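Local coordinates for protein N-acyl-D-glutamate deacylase (PDB 3GIP) that catalyses the deacylation of N-acyl-D-glutamate, as a zinc-dependent hydrolase of the amidohydrolase superfamily, at residues A[354-362]-A[403-412]; A[281-289]-A[374-384]. All coordinates share one frame; numbering follows the deposited sequence.

Interaction 1 (A[354-362]-A[403-412])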
loop_
_atom_site.group_PDB
_atom_site.type_symbol
_atom_site.label_atom_id
_atom_site.label_comp_id
_atom_site.label_asym_id
_atom_site.label_seq_id
_atom_site.Cartn_x
_atom_site.Cartn_y
_atom_site.Cartn_z
ATOM N N ILE A 354 4.099 -12.868 -10.624
ATOM C CA ILE A 354 4.841 -11.881 -9.853
ATOM C C ILE A 354 4.532 -12.075 -8.373
ATOM O O ILE A 354 5.434 -12.034 -7.535
ATOM C CB ILE A 354 4.470 -10.448 -10.288
ATOM C CG1 ILE A 354 4.945 -10.221 -11.725
ATOM C CG2 ILE A 354 5.115 -9.424 -9.346
ATOM C CD1 ILE A 354 4.481 -8.911 -12.331
ATOM N N PHE A 355 3.261 -12.307 -8.053
ATOM C CA PHE A 355 2.872 -12.517 -6.666
ATOM C C PHE A 355 3.587 -13.731 -6.077
ATOM O O PHE A 355 3.904 -13.758 -4.891
ATOM C CB PHE A 355 1.359 -12.712 -6.541
ATOM C CG PHE A 355 0.912 -13.036 -5.142
ATOM C CD1 PHE A 355 1.217 -12.176 -4.089
ATOM C CD2 PHE A 355 0.229 -14.216 -4.866
ATOM C CE1 PHE A 355 0.851 -12.491 -2.781
ATOM C CE2 PHE A 355 -0.142 -14.538 -3.560
ATOM C CZ PHE A 355 0.172 -13.674 -2.519
ATOM N N GLN A 356 3.843 -14.736 -6.907
ATOM C CA GLN A 356 4.516 -15.935 -6.429
ATOM C C GLN A 356 5.972 -15.700 -6.044
ATOM O O GLN A 356 6.566 -16.517 -5.344
ATOM C CB GLN A 356 4.429 -17.044 -7.479
ATOM C CG GLN A 356 3.038 -17.629 -7.602
ATOM C CD GLN A 356 2.966 -18.743 -8.625
ATOM O OE1 GLN A 356 3.296 -18.546 -9.792
ATOM N NE2 GLN A 356 2.531 -19.921 -8.189
ATOM N N HIS A 357 6.555 -14.592 -6.494
ATOM C CA HIS A 357 7.945 -14.322 -6.147
ATOM C C HIS A 357 8.062 -14.307 -4.623
ATOM O O HIS A 357 7.228 -13.717 -3.938
ATOM C CB HIS A 357 8.401 -12.985 -6.731
ATOM C CG HIS A 357 9.856 -12.710 -6.520
ATOM N ND1 HIS A 357 10.368 -12.313 -5.302
ATOM C CD2 HIS A 357 10.919 -12.849 -7.348
ATOM C CE1 HIS A 357 11.682 -12.222 -5.388
ATOM N NE2 HIS A 357 12.043 -12.544 -6.619
ATOM N N PRO A 358 9.104 -14.956 -4.076
ATOM C CA PRO A 358 9.332 -15.034 -2.630
ATOM C C PRO A 358 9.310 -13.726 -1.843
ATOM O O PRO A 358 9.001 -13.726 -0.649
ATOM C CB PRO A 358 10.688 -15.735 -2.531
ATOM C CG PRO A 358 10.701 -16.618 -3.741
ATOM C CD PRO A 358 10.154 -15.691 -4.807
ATOM N N CYS A 359 9.635 -12.613 -2.493
ATOM C CA CYS A 359 9.655 -11.337 -1.784
ATOM C C CYS A 359 8.478 -10.437 -2.119
ATOM O O CYS A 359 8.524 -9.232 -1.864
ATOM C CB CYS A 359 10.957 -10.593 -2.078
ATOM S SG CYS A 359 12.432 -11.506 -1.565
ATOM N N CYS A 360 7.417 -11.012 -2.676
ATOM C CA CYS A 360 6.261 -10.206 -3.041
ATOM C C CYS A 360 5.210 -10.109 -1.945
ATOM O O CYS A 360 4.667 -11.111 -1.483
ATOM C CB CYS A 360 5.604 -10.738 -4.321
ATOM S SG CYS A 360 4.463 -9.544 -5.067
ATOM N N MET A 361 4.927 -8.879 -1.537
ATOM C CA MET A 361 3.925 -8.604 -0.517
ATOM C C MET A 361 2.660 -8.139 -1.239
ATOM O O MET A 361 2.636 -8.059 -2.472
ATOM C CB MET A 361 4.429 -7.493 0.405
ATOM C CG MET A 361 5.799 -7.773 0.997
ATOM S SD MET A 361 6.519 -6.339 1.832
ATOM C CE MET A 361 7.082 -5.394 0.436
ATOM N N VAL A 362 1.615 -7.832 -0.478
ATOM C CA VAL A 362 0.368 -7.355 -1.064
ATOM C C VAL A 362 0.172 -5.879 -0.717
ATOM O O VAL A 362 0.266 -5.486 0.452
ATOM C CB VAL A 362 -0.848 -8.160 -0.544
ATOM C CG1 VAL A 362 -2.137 -7.654 -1.194
ATOM C CG2 VAL A 362 -0.647 -9.639 -0.835
ATOM N N ARG A 403 3.002 -13.567 3.484
ATOM C CA ARG A 403 3.253 -12.448 2.575
ATOM C C ARG A 403 2.532 -11.179 3.008
ATOM O O ARG A 403 2.949 -10.071 2.664
ATOM C CB ARG A 403 2.783 -12.779 1.154
ATOM C CG ARG A 403 3.422 -13.993 0.532
ATOM C CD ARG A 403 4.935 -13.860 0.466
ATOM N NE ARG A 403 5.495 -14.939 -0.337
ATOM C CZ ARG A 403 5.430 -14.987 -1.664
ATOM N NH1 ARG A 403 4.845 -14.004 -2.343
ATOM N NH2 ARG A 403 5.915 -16.038 -2.311
ATOM N N MET A 404 1.443 -11.351 3.750
ATOM C CA MET A 404 0.616 -10.232 4.202
ATOM C C MET A 404 0.938 -9.765 5.604
ATOM O O MET A 404 0.419 -8.738 6.042
ATOM C CB MET A 404 -0.855 -10.635 4.208
ATOM C CG MET A 404 -1.376 -11.194 2.914
ATOM S SD MET A 404 -3.062 -11.801 3.111
ATOM C CE MET A 404 -3.542 -11.890 1.376
ATOM N N THR A 405 1.777 -10.510 6.312
ATOM C CA THR A 405 2.069 -10.169 7.694
ATOM C C THR A 405 3.550 -10.126 8.061
ATOM O O THR A 405 4.137 -9.048 8.173
ATOM C CB THR A 405 1.334 -11.154 8.632
ATOM O OG1 THR A 405 1.749 -12.498 8.337
ATOM C CG2 THR A 405 -0.181 -11.055 8.426
ATOM N N ALA A 406 4.154 -11.292 8.247
ATOM C CA ALA A 406 5.558 -11.360 8.621
ATOM C C ALA A 406 6.503 -10.713 7.614
ATOM O O ALA A 406 7.411 -9.985 8.006
ATOM C CB ALA A 406 5.967 -12.806 8.857
ATOM N N LEU A 407 6.307 -10.973 6.324
ATOM C CA LEU A 407 7.198 -10.385 5.326
ATOM C C LEU A 407 7.152 -8.857 5.384
ATOM O O LEU A 407 8.199 -8.205 5.419
ATOM C CB LEU A 407 6.857 -10.900 3.919
ATOM C CG LEU A 407 7.764 -10.425 2.778
ATOM C CD1 LEU A 407 9.224 -10.810 3.045
ATOM C CD2 LEU A 407 7.275 -11.042 1.473
ATOM N N PRO A 408 5.944 -8.258 5.395
ATOM C CA PRO A 408 5.895 -6.793 5.463
ATOM C C PRO A 408 6.581 -6.272 6.730
ATOM O O PRO A 408 7.304 -5.274 6.689
ATOM C CB PRO A 408 4.397 -6.497 5.453
ATOM C CG PRO A 408 3.856 -7.584 4.590
ATOM C CD PRO A 408 4.613 -8.811 5.079
ATOM N N ALA A 409 6.361 -6.951 7.852
ATOM C CA ALA A 409 6.967 -6.533 9.116
ATOM C C ALA A 409 8.489 -6.584 9.015
ATOM O O ALA A 409 9.187 -5.715 9.540
ATOM C CB ALA A 409 6.479 -7.428 10.255
ATOM N N ARG A 410 8.998 -7.604 8.330
ATOM C CA ARG A 410 10.440 -7.768 8.147
ATOM C C ARG A 410 11.014 -6.702 7.217
ATOM O O ARG A 410 12.067 -6.130 7.487
ATOM C CB ARG A 410 10.737 -9.157 7.575
ATOM C CG ARG A 410 12.153 -9.334 7.040
ATOM C CD ARG A 410 13.203 -9.235 8.140
ATOM N NE ARG A 410 14.551 -9.427 7.607
ATOM C CZ ARG A 410 15.230 -8.507 6.925
ATOM N NH1 ARG A 410 14.695 -7.315 6.691
ATOM N NH2 ARG A 410 16.442 -8.784 6.464
ATOM N N VAL A 411 10.310 -6.440 6.123
ATOM C CA VAL A 411 10.755 -5.460 5.141
ATOM C C VAL A 411 10.716 -4.029 5.669
ATOM O O VAL A 411 11.650 -3.255 5.452
ATOM C CB VAL A 411 9.890 -5.553 3.855
ATOM C CG1 VAL A 411 10.219 -4.416 2.906
ATOM C CG2 VAL A 411 10.134 -6.896 3.167
ATOM N N PHE A 412 9.642 -3.690 6.376
ATOM C CA PHE A 412 9.462 -2.341 6.901
ATOM C C PHE A 412 9.976 -2.115 8.318
ATOM O O PHE A 412 9.954 -0.988 8.813
ATOM C CB PHE A 412 7.987 -1.954 6.792
ATOM C CG PHE A 412 7.554 -1.674 5.385
ATOM C CD1 PHE A 412 7.664 -0.392 4.855
ATOM C CD2 PHE A 412 7.110 -2.705 4.560
ATOM C CE1 PHE A 412 7.344 -0.138 3.522
ATOM C CE2 PHE A 412 6.787 -2.462 3.222
ATOM C CZ PHE A 412 6.907 -1.174 2.703
#

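Interaction 2 (A[281-289]-A[374-384]). With FMT (formic acid), chain D; FMT (formic acid), chain E.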
loop_
_atom_site.group_PDB
_atom_site.type_symbol
_atom_site.label_atom_id
_atom_site.label_comp_id
_atom_site.label_asym_id
_atom_site.label_seq_id
_atom_site.Cartn_x
_atom_site.Cartn_y
_atom_site.Cartn_z
ATOM N N ILE A 281 2.214 -6.309 -5.081
ATOM C CA ILE A 281 1.229 -6.240 -6.153
ATOM C C ILE A 281 -0.174 -6.204 -5.568
ATOM O O ILE A 281 -0.376 -6.470 -4.380
ATOM C CB ILE A 281 1.278 -7.496 -7.090
ATOM C CG1 ILE A 281 0.991 -8.779 -6.295
ATOM C CG2 ILE A 281 2.614 -7.593 -7.784
ATOM C CD1 ILE A 281 -0.491 -9.165 -6.195
ATOM N N TYR A 282 -1.133 -5.838 -6.413
ATOM C CA TYR A 282 -2.541 -5.898 -6.053
ATOM C C TYR A 282 -3.003 -6.945 -7.072
ATOM O O TYR A 282 -2.486 -7.002 -8.189
ATOM C CB TYR A 282 -3.262 -4.546 -6.208
ATOM C CG TYR A 282 -2.930 -3.745 -7.439
ATOM C CD1 TYR A 282 -3.481 -4.069 -8.679
ATOM C CD2 TYR A 282 -2.075 -2.648 -7.362
ATOM C CE1 TYR A 282 -3.187 -3.318 -9.812
ATOM C CE2 TYR A 282 -1.773 -1.893 -8.485
ATOM C CZ TYR A 282 -2.332 -2.232 -9.708
ATOM O OH TYR A 282 -2.032 -1.486 -10.820
ATOM N N PRO A 283 -3.952 -7.807 -6.687
ATOM C CA PRO A 283 -4.460 -8.872 -7.561
ATOM C C PRO A 283 -5.447 -8.506 -8.663
ATOM O O PRO A 283 -6.549 -9.047 -8.707
ATOM C CB PRO A 283 -5.052 -9.853 -6.560
ATOM C CG PRO A 283 -5.678 -8.918 -5.562
ATOM C CD PRO A 283 -4.599 -7.862 -5.364
ATOM N N TYR A 284 -5.040 -7.605 -9.558
ATOM C CA TYR A 284 -5.887 -7.163 -10.668
ATOM C C TYR A 284 -5.029 -6.844 -11.888
ATOM O O TYR A 284 -3.892 -6.382 -11.753
ATOM C CB TYR A 284 -6.670 -5.903 -10.291
ATOM C CG TYR A 284 -7.510 -6.022 -9.043
ATOM C CD1 TYR A 284 -8.880 -6.288 -9.112
ATOM C CD2 TYR A 284 -6.941 -5.835 -7.787
ATOM C CE1 TYR A 284 -9.659 -6.355 -7.953
ATOM C CE2 TYR A 284 -7.704 -5.907 -6.629
ATOM C CZ TYR A 284 -9.060 -6.162 -6.714
ATOM O OH TYR A 284 -9.813 -6.200 -5.564
ATOM N N PRO A 285 -5.569 -7.071 -13.098
ATOM C CA PRO A 285 -4.840 -6.803 -14.340
ATOM C C PRO A 285 -5.078 -5.407 -14.912
ATOM O O PRO A 285 -4.886 -5.178 -16.103
ATOM C CB PRO A 285 -5.351 -7.894 -15.265
ATOM C CG PRO A 285 -6.797 -7.927 -14.904
ATOM C CD PRO A 285 -6.779 -7.870 -13.374
ATOM N N GLY A 286 -5.516 -4.486 -14.060
ATOM C CA GLY A 286 -5.745 -3.120 -14.489
ATOM C C GLY A 286 -5.177 -2.186 -13.439
ATOM O O GLY A 286 -5.271 -2.471 -12.248
ATOM N N SER A 287 -4.573 -1.085 -13.876
ATOM C CA SER A 287 -3.999 -0.112 -12.954
ATOM C C SER A 287 -4.971 1.049 -12.807
ATOM O O SER A 287 -6.011 1.077 -13.454
ATOM C CB SER A 287 -2.665 0.400 -13.500
ATOM O OG SER A 287 -2.861 1.148 -14.690
ATOM N N SER A 288 -4.640 2.009 -11.947
ATOM C CA SER A 288 -5.507 3.165 -11.767
ATOM C C SER A 288 -4.700 4.325 -11.218
ATOM O O SER A 288 -4.012 4.192 -10.213
ATOM C CB SER A 288 -6.656 2.848 -10.806
ATOM O OG SER A 288 -7.553 3.948 -10.715
ATOM N N THR A 289 -4.771 5.459 -11.898
ATOM C CA THR A 289 -4.053 6.642 -11.451
ATOM C C THR A 289 -4.625 7.835 -12.198
ATOM O O THR A 289 -5.734 7.766 -12.721
ATOM C CB THR A 289 -2.528 6.508 -11.709
ATOM O OG1 THR A 289 -1.847 7.637 -11.146
ATOM C CG2 THR A 289 -2.229 6.429 -13.199
ATOM N N HIS A 374 -11.070 1.999 -8.343
ATOM C CA HIS A 374 -10.683 0.673 -8.786
ATOM C C HIS A 374 -11.033 -0.168 -7.550
ATOM O O HIS A 374 -10.740 0.230 -6.418
ATOM C CB HIS A 374 -9.178 0.679 -9.073
ATOM C CG HIS A 374 -8.613 -0.660 -9.427
ATOM N ND1 HIS A 374 -7.714 -0.837 -10.456
ATOM C CD2 HIS A 374 -8.778 -1.875 -8.855
ATOM C CE1 HIS A 374 -7.349 -2.107 -10.501
ATOM N NE2 HIS A 374 -7.979 -2.756 -9.541
ATOM N N PRO A 375 -11.678 -1.330 -7.744
ATOM C CA PRO A 375 -12.082 -2.219 -6.648
ATOM C C PRO A 375 -10.991 -2.690 -5.690
ATOM O O PRO A 375 -11.296 -3.173 -4.599
ATOM C CB PRO A 375 -12.770 -3.377 -7.374
ATOM C CG PRO A 375 -12.083 -3.397 -8.704
ATOM C CD PRO A 375 -12.005 -1.932 -9.047
ATOM N N ARG A 376 -9.732 -2.544 -6.090
ATOM C CA ARG A 376 -8.616 -2.952 -5.240
ATOM C C ARG A 376 -8.695 -2.230 -3.893
ATOM O O ARG A 376 -8.164 -2.699 -2.888
ATOM C CB ARG A 376 -7.288 -2.639 -5.935
ATOM C CG ARG A 376 -7.021 -1.159 -6.119
ATOM C CD ARG A 376 -5.901 -0.927 -7.115
ATOM N NE ARG A 376 -5.524 0.482 -7.171
ATOM C CZ ARG A 376 -4.738 1.009 -8.102
ATOM N NH1 ARG A 376 -4.242 0.251 -9.072
ATOM N NH2 ARG A 376 -4.432 2.300 -8.052
ATOM N N LEU A 377 -9.369 -1.087 -3.886
ATOM C CA LEU A 377 -9.542 -0.294 -2.673
ATOM C C LEU A 377 -10.221 -1.106 -1.572
ATOM O O LEU A 377 -9.851 -1.012 -0.399
ATOM C CB LEU A 377 -10.395 0.940 -2.990
ATOM C CG LEU A 377 -10.816 1.842 -1.827
ATOM C CD1 LEU A 377 -9.596 2.544 -1.245
ATOM C CD2 LEU A 377 -11.830 2.866 -2.334
ATOM N N TRP A 378 -11.211 -1.905 -1.963
ATOM C CA TRP A 378 -11.975 -2.714 -1.017
ATOM C C TRP A 378 -11.747 -4.220 -1.057
ATOM O O TRP A 378 -12.134 -4.918 -0.123
ATOM C CB TRP A 378 -13.477 -2.484 -1.216
ATOM C CG TRP A 378 -14.000 -1.197 -0.668
ATOM C CD1 TRP A 378 -13.889 0.042 -1.227
ATOM C CD2 TRP A 378 -14.726 -1.025 0.554
ATOM N NE1 TRP A 378 -14.503 0.978 -0.428
ATOM C CE2 TRP A 378 -15.024 0.349 0.672
ATOM C CE3 TRP A 378 -15.153 -1.901 1.562
ATOM C CZ2 TRP A 378 -15.730 0.872 1.762
ATOM C CZ3 TRP A 378 -15.857 -1.382 2.646
ATOM C CH2 TRP A 378 -16.138 -0.005 2.733
ATOM N N GLY A 379 -11.126 -4.738 -2.110
ATOM C CA GLY A 379 -10.981 -6.184 -2.162
ATOM C C GLY A 379 -9.639 -6.835 -2.397
ATOM O O GLY A 379 -9.588 -8.045 -2.600
ATOM N N SER A 380 -8.554 -6.074 -2.344
ATOM C CA SER A 380 -7.233 -6.641 -2.592
ATOM C C SER A 380 -6.831 -7.859 -1.761
ATOM O O SER A 380 -6.517 -8.916 -2.312
ATOM C CB SER A 380 -6.156 -5.561 -2.433
ATOM O OG SER A 380 -6.246 -4.594 -3.464
ATOM N N PHE A 381 -6.837 -7.729 -0.438
ATOM C CA PHE A 381 -6.405 -8.844 0.399
ATOM C C PHE A 381 -7.293 -10.078 0.353
ATOM O O PHE A 381 -6.800 -11.208 0.314
ATOM C CB PHE A 381 -6.195 -8.354 1.836
ATOM C CG PHE A 381 -4.924 -7.573 2.010
ATOM C CD1 PHE A 381 -3.790 -8.175 2.544
ATOM C CD2 PHE A 381 -4.836 -6.260 1.558
ATOM C CE1 PHE A 381 -2.581 -7.483 2.620
ATOM C CE2 PHE A 381 -3.637 -5.557 1.626
ATOM C CZ PHE A 381 -2.505 -6.170 2.159
ATOM N N THR A 382 -8.599 -9.870 0.330
ATOM C CA THR A 382 -9.521 -10.991 0.280
ATOM C C THR A 382 -9.549 -11.614 -1.119
ATOM O O THR A 382 -9.880 -12.792 -1.270
ATOM C CB THR A 382 -10.915 -10.537 0.712
ATOM O OG1 THR A 382 -11.242 -9.320 0.033
ATOM C CG2 THR A 382 -10.939 -10.292 2.223
ATOM N N ARG A 383 -9.195 -10.838 -2.140
ATOM C CA ARG A 383 -9.157 -11.385 -3.493
ATOM C C ARG A 383 -7.941 -12.307 -3.573
ATOM O O ARG A 383 -7.970 -13.331 -4.256
ATOM C CB ARG A 383 -9.050 -10.269 -4.537
ATOM C CG ARG A 383 -9.193 -10.750 -5.984
ATOM C CD ARG A 383 -9.249 -9.565 -6.940
ATOM N NE ARG A 383 -9.393 -9.936 -8.348
ATOM C CZ ARG A 383 -10.520 -10.367 -8.911
ATOM N NH1 ARG A 383 -11.627 -10.494 -8.192
ATOM N NH2 ARG A 383 -10.545 -10.652 -10.208
ATOM N N VAL A 384 -6.864 -11.954 -2.876
ATOM C CA VAL A 384 -5.696 -12.825 -2.888
ATOM C C VAL A 384 -6.058 -14.135 -2.190
ATOM O O VAL A 384 -5.791 -15.214 -2.712
ATOM C CB VAL A 384 -4.485 -12.180 -2.174
ATOM C CG1 VAL A 384 -3.383 -13.217 -1.974
ATOM C CG2 VAL A 384 -3.954 -11.013 -3.012
HETATM C C FMT D . -1.028 1.684 -10.374
HETATM O O1 FMT D . -2.223 1.789 -10.246
HETATM O O2 FMT D . -0.464 0.472 -10.362
HETATM C C FMT E . -0.252 3.188 -14.152
HETATM O O1 FMT E . -1.195 3.182 -14.904
HETATM O O2 FMT E . 0.759 4.038 -14.366
HETATM O O HOH W 1 -8.970 4.025 -8.324
#

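Interaction 1 (A[354-362]-A[403-412])
Arg403 NH1 is gripped by two backbone carbonyls, giving one hydrogen bond of 2.7 Å to Phe355 O and another of 3.0 Å to Cys360 O. The first runs almost straight out from the end of the Phe355 carbonyl (C=O...N 173°) and close to the guanidinium plane; the second uses an in-plane lone pair of Cys360 O. NH2 of the same arginine adds a third bond, 3.1 Å to Gln356 O, which it meets from above the carbonyl plane. His357 O lies over one face of the guanidinium at a poor angle for bonding, and Pro358 CA covers that face too. On the Phe355 side the cation stands above the ring, too far for more than a weak attraction. A bend at chi2 (-58°) folds the Arg403 chain past Cys360 O, so that the guanidinium arrives where helix 348-356 ends and the chain turns into strand 360-362.

Beyond these bonds, Met361 lies against helix 406-412. Its CG lies 3.6 Å from Leu407 CD2, the two side chains crossing at about a right angle. The turn at chi3 (-78°) brings SD to 3.7 Å from Pro408 CA and to the edge of the Phe412 ring, a Met-aromatic contact, while Val411 meets the thioether tip to tip. Val362 CG2 touches Met404 CG.

Three carbonyls, two of them from the last turn of a helix, thus receive N-H groups from one cation, whose positive charge should be welcome beside the negative end of the helix dipole.

Interaction 2 (A[281-289]-A[374-384])
The Tyr284 ring is sandwiched: the edge of the His374 imidazole points into one face, the planes nearly perpendicular (89°), and Arg383 CD makes a CH-pi contact with the other, 3.4 Å from Tyr284 CE1. Ser380 OG and the Gly379 backbone lie at its rim. The Arg383 guanidinium runs almost parallel to this ring, and its NE donates to Pro283 O (3.0 Å), at the centre of an inverse gamma turn; the far end forms a salt bridge with Asp438.

Tyr282 offers a face to Arg376, whose CD sits over the ring centre and whose CZ makes a cation-pi contact. With chi1 at 66° and an extended chain beyond, Arg376 passes over the His374 ring and reaches strand 287-290. There NH2 donates to Ser288 O (2.9 Å), Ser288 CB lying over one guanidinium face. NH1 holds formate O1 of chain D at 2.8 Å, joined by Ser288 N at 3.0 Å, and Tyr282 OH donates to O2 of this formate (2.5 Å). Pro283 CG packs on Val384 CG2.

Although the formate probably came from the crystallisation liquor, the arginine, tyrosine hydroxyl and backbone N-H converging on it form a carboxylate-binding site close to the zinc, consistent with a place for a substrate carboxylate in this amidohydrolase.

In the fold
Interactions 1 and 2 have centres about 16 Å apart and meet along the edge where strands 277-281 and 360-362 run parallel: Met361 O lies 3.2 Å from Ile281 N, a probable hydrogen bond. Helix 376-391 also joins them, with Phe381 CZ 3.3 Å from Val362 O and Phe381 O 3.5 Å from Met404 CE. The segments alternate in sequence, 281-289 and 354-362 preceding 374-384 and 403-412. Interaction 2 lies nearer the metal bound by Cys95, His218 and His248: the Arg376 side chain is about 7 Å from a zinc ion and about 4 Å from an acetate that probably came from the crystallisation liquor. In interaction 1, the Phe412 side chain is about 13 Å from a zinc ion.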